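Local coordinates for TCP pilus virulence regulatory protein (Vibrio cholerae, PDB 4MLO) that activates transcription of virulence genes as an AraC-family DNA-binding regulator and holds a palmitoleic acid in an internal pocket, at residues M32-S37 with S56-L61; N106-N111 with V155-N160; S175-S180 with A189-E194. One frame throughout, in Å; residues are numbered along the deposited sequence.

Interaction 1 (M32-S37 with S56-L61). With PAM (palmitoleic acid), chain E.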
loop_
_atom_site.group_PDB
_atom_site.type_symbol
_atom_site.label_atom_id
_atom_site.label_comp_id
_atom_site.label_asym_id
_atom_site.label_seq_id
_atom_site.Cartn_x
_atom_site.Cartn_y
_atom_site.Cartn_z
ATOM N N MET A 32 -4.607 4.435 -0.706
ATOM C CA MET A 32 -5.614 5.078 0.118
ATOM C C MET A 32 -6.833 4.174 0.080
ATOM O O MET A 32 -7.133 3.596 -0.968
ATOM C CB MET A 32 -5.955 6.478 -0.392
ATOM C CG MET A 32 -4.759 7.416 -0.437
ATOM S SD MET A 32 -5.078 8.987 -1.325
ATOM C CE MET A 32 -6.232 9.756 -0.206
ATOM N N PHE A 33 -7.501 3.992 1.219
ATOM C CA PHE A 33 -8.730 3.207 1.174
ATOM C C PHE A 33 -9.740 3.732 2.181
ATOM O O PHE A 33 -9.409 4.466 3.113
ATOM C CB PHE A 33 -8.474 1.696 1.376
ATOM C CG PHE A 33 -8.086 1.285 2.770
ATOM C CD1 PHE A 33 -6.751 1.099 3.102
ATOM C CD2 PHE A 33 -9.055 1.014 3.738
ATOM C CE1 PHE A 33 -6.383 0.678 4.371
ATOM C CE2 PHE A 33 -8.694 0.585 5.016
ATOM C CZ PHE A 33 -7.356 0.420 5.332
ATOM N N TRP A 34 -11.004 3.381 1.934
ATOM C CA TRP A 34 -12.112 3.784 2.794
ATOM C C TRP A 34 -13.321 2.926 2.467
ATOM O O TRP A 34 -13.431 2.361 1.376
ATOM C CB TRP A 34 -12.456 5.268 2.626
ATOM C CG TRP A 34 -12.984 5.599 1.279
ATOM C CD1 TRP A 34 -14.294 5.696 0.919
ATOM C CD2 TRP A 34 -12.222 5.877 0.094
ATOM N NE1 TRP A 34 -14.393 5.998 -0.419
ATOM C CE2 TRP A 34 -13.138 6.127 -0.943
ATOM C CE3 TRP A 34 -10.852 5.923 -0.193
ATOM C CZ2 TRP A 34 -12.735 6.433 -2.240
ATOM C CZ3 TRP A 34 -10.456 6.229 -1.484
ATOM C CH2 TRP A 34 -11.400 6.470 -2.492
ATOM N N ILE A 35 -14.235 2.850 3.429
ATOM C CA ILE A 35 -15.474 2.094 3.284
ATOM C C ILE A 35 -16.569 3.031 2.782
ATOM O O ILE A 35 -16.509 4.251 2.984
ATOM C CB ILE A 35 -15.849 1.423 4.627
ATOM C CG1 ILE A 35 -16.199 2.467 5.697
ATOM C CG2 ILE A 35 -14.707 0.506 5.102
ATOM C CD1 ILE A 35 -16.633 1.872 7.035
ATOM N N ASP A 36 -17.580 2.471 2.103
ATOM C CA ASP A 36 -18.590 3.306 1.459
ATOM C C ASP A 36 -19.821 3.529 2.323
ATOM O O ASP A 36 -20.689 4.328 1.952
ATOM C CB ASP A 36 -19.021 2.691 0.126
ATOM C CG ASP A 36 -19.867 1.446 0.304
ATOM O OD1 ASP A 36 -19.839 0.828 1.394
ATOM O OD2 ASP A 36 -20.550 1.070 -0.663
ATOM N N SER A 37 -19.912 2.855 3.461
ATOM C CA SER A 37 -21.118 2.884 4.276
ATOM C C SER A 37 -20.826 2.144 5.567
ATOM O O SER A 37 -19.871 1.361 5.661
ATOM C CB SER A 37 -22.308 2.247 3.556
ATOM O OG SER A 37 -22.049 0.886 3.270
ATOM N N SER A 56 -16.337 8.485 5.658
ATOM C CA SER A 56 -15.465 9.628 5.393
ATOM C C SER A 56 -14.052 9.454 5.941
ATOM O O SER A 56 -13.228 10.369 5.807
ATOM C CB SER A 56 -16.082 10.903 5.963
ATOM O OG SER A 56 -17.161 11.322 5.149
ATOM N N SER A 57 -13.754 8.324 6.565
ATOM C CA SER A 57 -12.415 8.065 7.082
ATOM C C SER A 57 -11.538 7.525 5.959
ATOM O O SER A 57 -11.812 6.446 5.417
ATOM C CB SER A 57 -12.472 7.055 8.230
ATOM O OG SER A 57 -13.361 7.438 9.272
ATOM N N ILE A 58 -10.465 8.242 5.632
ATOM C CA ILE A 58 -9.493 7.783 4.647
ATOM C C ILE A 58 -8.282 7.230 5.387
ATOM O O ILE A 58 -7.699 7.926 6.238
ATOM C CB ILE A 58 -9.055 8.929 3.712
ATOM C CG1 ILE A 58 -10.248 9.618 3.064
ATOM C CG2 ILE A 58 -8.085 8.403 2.635
ATOM C CD1 ILE A 58 -11.085 8.735 2.188
ATOM N N ILE A 59 -7.868 6.015 5.021
ATOM C CA ILE A 59 -6.644 5.411 5.531
ATOM C C ILE A 59 -5.600 5.498 4.429
ATOM O O ILE A 59 -5.854 5.101 3.287
ATOM C CB ILE A 59 -6.848 3.951 5.958
ATOM C CG1 ILE A 59 -8.049 3.844 6.927
ATOM C CG2 ILE A 59 -5.583 3.416 6.588
ATOM C CD1 ILE A 59 -7.852 4.568 8.229
ATOM N N LEU A 60 -4.439 6.037 4.765
ATOM C CA LEU A 60 -3.340 6.159 3.827
ATOM C C LEU A 60 -2.243 5.195 4.239
ATOM O O LEU A 60 -1.810 5.214 5.394
ATOM C CB LEU A 60 -2.805 7.586 3.817
ATOM C CG LEU A 60 -3.776 8.674 3.346
ATOM C CD1 LEU A 60 -4.649 9.185 4.510
ATOM C CD2 LEU A 60 -3.037 9.798 2.682
ATOM N N LEU A 61 -1.715 4.450 3.276
ATOM C CA LEU A 61 -0.638 3.495 3.540
ATOM C C LEU A 61 0.602 3.925 2.766
ATOM O O LEU A 61 0.543 4.146 1.548
ATOM C CB LEU A 61 -1.031 2.061 3.156
ATOM C CG LEU A 61 -2.307 1.497 3.815
ATOM C CD1 LEU A 61 -2.551 0.088 3.320
ATOM C CD2 LEU A 61 -2.180 1.513 5.324
HETATM C C1 PAM E . -4.679 -4.405 -2.936
HETATM O O1 PAM E . -5.714 -4.039 -3.557
HETATM O O2 PAM E . -3.554 -3.921 -3.200
HETATM C C2 PAM E . -4.766 -5.461 -1.869
HETATM C C3 PAM E . -4.254 -4.953 -0.513
HETATM C C4 PAM E . -5.092 -3.759 -0.062
HETATM C C5 PAM E . -4.689 -3.243 1.315
HETATM C C6 PAM E . -5.439 -1.957 1.662
HETATM C C7 PAM E . -6.952 -2.152 1.748
HETATM C C8 PAM E . -7.327 -3.002 2.950
HETATM C C9 PAM E . -8.825 -3.277 3.021
HETATM C C10 PAM E . -9.460 -4.153 2.234
HETATM C C11 PAM E . -8.750 -4.940 1.145
HETATM C C12 PAM E . -9.363 -6.320 0.902
HETATM C C13 PAM E . -8.368 -7.137 0.074
HETATM C C14 PAM E . -8.575 -8.638 0.113
HETATM C C15 PAM E . -8.513 -9.193 1.530
HETATM C C16 PAM E . -8.112 -10.647 1.550
HETATM O O HOH W 1 -13.415 4.441 5.837
#
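Phe33 and Ile59 pack against each other at the centre of an antiparallel strand pair in the cupin-like domain. The Phe33 ring is a slab between protein and ligand. Ile59 CB makes a CH-pi contact over one face, 3.7 Å from the ring centroid. The fatty acid lies over the opposite face, off centre, with its C7 3.5 Å from Phe33 CD1. Leu61 CD1 meets the ring at its edge and also reaches the ligand. Phe33 and Leu61 thus line the palmitoleic acid pocket. CG of Phe33 lies between the backbone N and carbonyl carbon (chi1 71°), which brings the ring back over Ile59.

On the other face of the sheet, Met32 lies alongside Leu60, and its bent chain brings CE within 3.7 Å of Ile58 CG2. Ile58 CD1 packs obliquely against the Trp34 indole, 3.7 Å from Trp34 CE3. Helices 121-131 and 141-159 cover this side.

Phe33 and Ile59 form the hydrogen-bonded pair. Phe33 N to Ile59 O and Ile59 N to Phe33 O are both 2.9 Å, and the second is almost straight (178°). Toward the polar end the strands are bridged by water: one molecule accepts from Ile35 N and donates to Ser57 O, at 2.6 Å from that oxygen.

Interaction 2 (N106-N111 with V155-N160)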
loop_
_atom_site.group_PDB
_atom_site.type_symbol
_atom_site.label_atom_id
_atom_site.label_comp_id
_atom_site.label_asym_id
_atom_site.label_seq_id
_atom_site.Cartn_x
_atom_site.Cartn_y
_atom_site.Cartn_z
ATOM N N ASN A 106 11.187 18.957 6.270
ATOM C CA ASN A 106 12.373 18.460 6.959
ATOM C C ASN A 106 12.208 18.453 8.469
ATOM O O ASN A 106 12.957 17.754 9.157
ATOM C CB ASN A 106 13.599 19.292 6.587
ATOM C CG ASN A 106 14.156 18.917 5.238
ATOM O OD1 ASN A 106 13.912 17.812 4.738
ATOM N ND2 ASN A 106 14.910 19.834 4.631
ATOM N N LEU A 107 11.241 19.194 9.004
ATOM C CA LEU A 107 10.955 19.139 10.432
ATOM C C LEU A 107 10.100 17.934 10.830
ATOM O O LEU A 107 10.041 17.591 12.014
ATOM C CB LEU A 107 10.260 20.436 10.861
ATOM C CG LEU A 107 11.155 21.684 10.793
ATOM C CD1 LEU A 107 10.378 22.978 11.035
ATOM C CD2 LEU A 107 12.272 21.575 11.804
ATOM N N TYR A 108 9.437 17.290 9.880
ATOM C CA TYR A 108 8.531 16.186 10.173
ATOM C C TYR A 108 9.288 14.877 10.436
ATOM O O TYR A 108 10.366 14.630 9.881
ATOM C CB TYR A 108 7.576 15.981 8.996
ATOM C CG TYR A 108 6.585 17.097 8.713
ATOM C CD1 TYR A 108 6.253 18.043 9.687
ATOM C CD2 TYR A 108 5.970 17.199 7.464
ATOM C CE1 TYR A 108 5.327 19.045 9.439
ATOM C CE2 TYR A 108 5.033 18.207 7.208
ATOM C CZ TYR A 108 4.720 19.127 8.201
ATOM O OH TYR A 108 3.797 20.128 7.958
ATOM N N SER A 109 8.691 14.014 11.263
ATOM C CA SER A 109 9.230 12.682 11.519
ATOM C C SER A 109 8.854 11.715 10.380
ATOM O O SER A 109 8.047 12.025 9.506
ATOM C CB SER A 109 8.733 12.162 12.862
ATOM O OG SER A 109 7.406 11.683 12.761
ATOM N N GLU A 110 9.448 10.518 10.391
ATOM C CA GLU A 110 9.309 9.587 9.271
ATOM C C GLU A 110 8.890 8.193 9.725
ATOM O O GLU A 110 9.184 7.207 9.046
ATOM C CB GLU A 110 10.612 9.491 8.482
ATOM C CG GLU A 110 11.154 10.818 8.002
ATOM C CD GLU A 110 12.273 10.639 6.990
ATOM O OE1 GLU A 110 13.436 10.969 7.317
ATOM O OE2 GLU A 110 11.977 10.167 5.868
ATOM N N ASN A 111 8.196 8.085 10.852
ATOM C CA ASN A 111 7.914 6.778 11.434
ATOM C C ASN A 111 6.555 6.213 11.047
ATOM O O ASN A 111 6.443 5.002 10.825
ATOM C CB ASN A 111 8.021 6.857 12.959
ATOM C CG ASN A 111 9.398 7.299 13.417
ATOM O OD1 ASN A 111 10.414 6.952 12.797
ATOM N ND2 ASN A 111 9.442 8.081 14.495
ATOM N N VAL A 155 -2.462 15.966 5.698
ATOM C CA VAL A 155 -2.215 14.734 6.464
ATOM C C VAL A 155 -0.838 14.770 7.119
ATOM O O VAL A 155 -0.680 14.398 8.284
ATOM C CB VAL A 155 -2.374 13.491 5.573
ATOM C CG1 VAL A 155 -2.040 12.221 6.342
ATOM C CG2 VAL A 155 -3.775 13.436 5.034
ATOM N N GLU A 156 0.191 15.189 6.374
ATOM C CA GLU A 156 1.524 15.254 6.964
ATOM C C GLU A 156 1.559 16.241 8.127
ATOM O O GLU A 156 2.191 15.974 9.154
ATOM C CB GLU A 156 2.557 15.626 5.901
ATOM C CG GLU A 156 2.788 14.515 4.844
ATOM C CD GLU A 156 3.923 14.837 3.899
ATOM O OE1 GLU A 156 4.264 16.044 3.769
ATOM O OE2 GLU A 156 4.490 13.884 3.297
ATOM N N LYS A 157 0.897 17.392 7.979
ATOM C CA LYS A 157 0.902 18.388 9.044
ATOM C C LYS A 157 0.174 17.867 10.274
ATOM O O LYS A 157 0.633 18.078 11.397
ATOM C CB LYS A 157 0.275 19.692 8.551
ATOM C CG LYS A 157 0.223 20.835 9.597
ATOM C CD LYS A 157 -0.386 22.072 8.969
ATOM C CE LYS A 157 -0.758 23.144 10.007
ATOM N NZ LYS A 157 0.391 23.536 10.840
ATOM N N LYS A 158 -0.954 17.171 10.085
ATOM C CA LYS A 158 -1.686 16.627 11.229
ATOM C C LYS A 158 -0.804 15.718 12.077
ATOM O O LYS A 158 -0.853 15.774 13.310
ATOM C CB LYS A 158 -2.928 15.871 10.748
ATOM C CG LYS A 158 -3.572 14.962 11.793
ATOM C CD LYS A 158 -4.692 14.127 11.183
ATOM C CE LYS A 158 -5.300 13.200 12.221
ATOM N NZ LYS A 158 -6.407 12.428 11.636
ATOM N N TYR A 159 0.013 14.881 11.437
ATOM C CA TYR A 159 0.861 13.927 12.130
ATOM C C TYR A 159 2.293 14.420 12.305
ATOM O O TYR A 159 3.102 13.707 12.907
ATOM C CB TYR A 159 0.871 12.581 11.387
ATOM C CG TYR A 159 -0.430 11.825 11.500
ATOM C CD1 TYR A 159 -0.665 10.949 12.552
ATOM C CD2 TYR A 159 -1.420 11.985 10.547
ATOM C CE1 TYR A 159 -1.848 10.255 12.633
ATOM C CE2 TYR A 159 -2.614 11.305 10.628
ATOM C CZ TYR A 159 -2.822 10.445 11.666
ATOM O OH TYR A 159 -4.012 9.771 11.727
ATOM N N ASN A 160 2.625 15.612 11.801
ATOM C CA ASN A 160 4.010 16.078 11.776
ATOM C C ASN A 160 4.924 14.973 11.246
ATOM O O ASN A 160 5.992 14.697 11.804
ATOM C CB ASN A 160 4.448 16.530 13.173
ATOM C CG ASN A 160 5.611 17.485 13.140
ATOM O OD1 ASN A 160 6.749 17.119 13.464
ATOM N ND2 ASN A 160 5.334 18.730 12.765
#
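A Schellman motif ends helix 141-159, and the loop that follows helix 102-106 packs against it through Tyr108 and Ser109. Asn160 is the C-prime residue, with positive phi. Its N bonds back to Lys157 O, and Ser161 N bonds to Glu156 O. The turn presents Asn160 O to the loop, where Ser109 N donates to it at 2.8 Å. The donor is tilted 24° from the carbonyl plane. The Ser109 hydroxyl is 3.5 Å from the same oxygen, at most a weak bond, and it also has Ser161 OG as a partner.

Tyr108 lies against the last turn. Glu156 O sits over the centre of one ring face. Glu156 CB is 3.8 Å from Tyr108 CE2, and the two side chains cross at about a right angle. The phenol oxygen, Tyr108 OH, comes within 3.5 Å of Lys157 CA. The Asn160 side chain reaches back with CG anti to the backbone N (chi1 -158°), which sets ND2 at the ring edge, 3.3 Å from Tyr108 CD1. Its amide plane is 73° from the ring plane.

The Glu156 carboxylate turns to other partners: a salt bridge with Arg105, and the backbone N of Phe163 and Ile164. Between the two segments the backbone bond of Ser109 carries the polar link; Ser109 also pairs with the backbone of Ile162 just beyond. Contacts on a face and at an edge limit rotation of the tyrosine ring, without a hydrogen bond across to it.

Interaction 3 (S175-S180 with A189-E194)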
loop_
_atom_site.group_PDB
_atom_site.type_symbol
_atom_site.label_atom_id
_atom_site.label_comp_id
_atom_site.label_asym_id
_atom_site.label_seq_id
_atom_site.Cartn_x
_atom_site.Cartn_y
_atom_site.Cartn_z
ATOM N N SER A 175 14.000 -2.033 -2.158
ATOM C CA SER A 175 12.788 -2.519 -2.804
ATOM C C SER A 175 12.863 -2.398 -4.316
ATOM O O SER A 175 12.446 -3.301 -5.046
ATOM C CB SER A 175 11.584 -1.751 -2.264
ATOM O OG SER A 175 11.556 -1.824 -0.845
ATOM N N CYS A 176 13.372 -1.260 -4.817
ATOM C CA CYS A 176 13.479 -1.045 -6.255
ATOM C C CYS A 176 14.394 -2.077 -6.894
ATOM O O CYS A 176 14.127 -2.594 -7.988
ATOM C CB CYS A 176 14.010 0.356 -6.505
ATOM S SG CYS A 176 14.004 0.863 -8.190
ATOM N N LEU A 177 15.497 -2.365 -6.232
ATOM C CA LEU A 177 16.417 -3.368 -6.716
ATOM C C LEU A 177 15.745 -4.735 -6.806
ATOM O O LEU A 177 15.812 -5.402 -7.840
ATOM C CB LEU A 177 17.633 -3.400 -5.793
ATOM C CG LEU A 177 18.639 -4.508 -6.033
ATOM C CD1 LEU A 177 19.359 -4.264 -7.385
ATOM C CD2 LEU A 177 19.656 -4.578 -4.892
ATOM N N VAL A 178 15.045 -5.151 -5.745
ATOM C CA VAL A 178 14.407 -6.462 -5.769
ATOM C C VAL A 178 13.366 -6.527 -6.880
ATOM O O VAL A 178 13.235 -7.540 -7.592
ATOM C CB VAL A 178 13.789 -6.748 -4.386
ATOM C CG1 VAL A 178 12.938 -8.019 -4.417
ATOM C CG2 VAL A 178 14.875 -6.897 -3.340
ATOM N N LYS A 179 12.593 -5.454 -7.029
ATOM C CA LYS A 179 11.533 -5.387 -8.025
ATOM C C LYS A 179 12.066 -5.327 -9.438
ATOM O O LYS A 179 11.296 -5.561 -10.372
ATOM C CB LYS A 179 10.649 -4.176 -7.777
ATOM C CG LYS A 179 9.809 -4.278 -6.534
ATOM C CD LYS A 179 8.681 -3.300 -6.564
ATOM C CE LYS A 179 9.078 -1.926 -6.139
ATOM N NZ LYS A 179 7.861 -1.122 -5.777
ATOM N N SER A 180 13.350 -4.992 -9.622
ATOM C CA SER A 180 13.949 -4.991 -10.945
ATOM C C SER A 180 14.251 -6.392 -11.469
ATOM O O SER A 180 14.482 -6.554 -12.679
ATOM C CB SER A 180 15.229 -4.154 -10.917
ATOM O OG SER A 180 16.351 -4.842 -10.354
ATOM N N ALA A 189 24.056 -10.376 0.553
ATOM C CA ALA A 189 25.290 -9.902 -0.044
ATOM C C ALA A 189 25.009 -9.207 -1.355
ATOM O O ALA A 189 25.705 -8.244 -1.717
ATOM C CB ALA A 189 26.281 -11.048 -0.267
ATOM N N ASP A 190 24.011 -9.686 -2.103
ATOM C CA ASP A 190 23.661 -9.045 -3.367
ATOM C C ASP A 190 23.166 -7.629 -3.150
ATOM O O ASP A 190 23.439 -6.733 -3.948
ATOM C CB ASP A 190 22.579 -9.844 -4.086
ATOM C CG ASP A 190 22.971 -11.237 -4.361
ATOM O OD1 ASP A 190 22.214 -12.152 -3.968
ATOM O OD2 ASP A 190 24.005 -11.451 -5.013
ATOM N N ILE A 191 22.382 -7.412 -2.091
ATOM C CA ILE A 191 21.880 -6.080 -1.815
ATOM C C ILE A 191 23.017 -5.150 -1.444
ATOM O O ILE A 191 23.063 -3.986 -1.894
ATOM C CB ILE A 191 20.818 -6.145 -0.697
ATOM C CG1 ILE A 191 19.725 -7.179 -1.020
ATOM C CG2 ILE A 191 20.230 -4.782 -0.383
ATOM C CD1 ILE A 191 18.875 -6.876 -2.216
ATOM N N CYS A 192 23.940 -5.623 -0.596
ATOM C CA CYS A 192 25.045 -4.770 -0.181
ATOM C C CYS A 192 25.933 -4.462 -1.371
ATOM O O CYS A 192 26.404 -3.320 -1.531
ATOM C CB CYS A 192 25.875 -5.423 0.910
ATOM S SG CYS A 192 24.953 -5.640 2.451
ATOM N N GLY A 193 26.153 -5.481 -2.204
ATOM C CA GLY A 193 26.999 -5.316 -3.389
ATOM C C GLY A 193 26.381 -4.377 -4.403
ATOM O O GLY A 193 27.069 -3.493 -4.946
ATOM N N GLU A 194 25.080 -4.531 -4.674
ATOM C CA GLU A 194 24.429 -3.690 -5.683
ATOM C C GLU A 194 24.311 -2.244 -5.224
ATOM O O GLU A 194 24.494 -1.325 -6.022
ATOM C CB GLU A 194 23.040 -4.221 -6.034
ATOM C CG GLU A 194 23.010 -5.568 -6.740
ATOM C CD GLU A 194 23.295 -5.498 -8.229
ATOM O OE1 GLU A 194 23.111 -6.543 -8.878
ATOM O OE2 GLU A 194 23.708 -4.425 -8.745
#
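Leu177 reaches from helix 170-180 to Ile191 and Glu194 on helix 188-195. These are the first two of the seven helices between 170 and 271, consistent with the helical DNA-binding domain of AraC-family activators. The two helical segments run at 111° to each other, and their axes come within 10.9 Å at closest, so side chains alone bridge the gap. This is apolar packing between successive helices, with no hydrogen bond across it.

Leu177 has CG anti to the backbone N (chi1 173°), which extends its isopropyl end toward the other helix. Both methyls are used. CD2 lies 3.6 Å from Ile191 CD1 and equally 3.6 Å from Glu194 CB. CD1 lies 3.9 Å from Glu194 CG. The Leu177 and Glu194 side chains cross at about a right angle.

Ile191 CD1 comes forward to meet Leu177. The same methyl approaches Val178 CG2 more loosely, at 4.2 Å. Glu194 lays CB and CG against the leucine; the bend at chi2 (-80°) turns its carboxylate, which forms a salt bridge with Arg184.

Trp186, in the loop joining the two helices, touches Leu177, Val178 and Ile191. Helix 213-230 backs the contact through Ile217 and Ile220 on Val178 and Phe213 on Ile191. Leu202 of helix 199-207 also packs on Ile191.

Overall arrangement
Interaction 1 is the buried contact of the three, interaction 3 is partly buried, and interaction 2 lies at the surface. Interactions 1 and 2 both belong to the cupin-like domain, with centres 20 Å apart. Helix 141-159 serves both: its Phe148, Phe151 and Phe152 pack on Met32, and its C-terminal end makes interaction 2. Interaction 3 joins helices further along the chain, on the opposite side of the chain's centre from interaction 1. Chemistry follows place. The strand pair combines backbone bonds with a ligand-lined apolar face. The helix end relies on one backbone carbonyl as acceptor and on packing of a tyrosine. The helix pair uses methyl and methylene contacts.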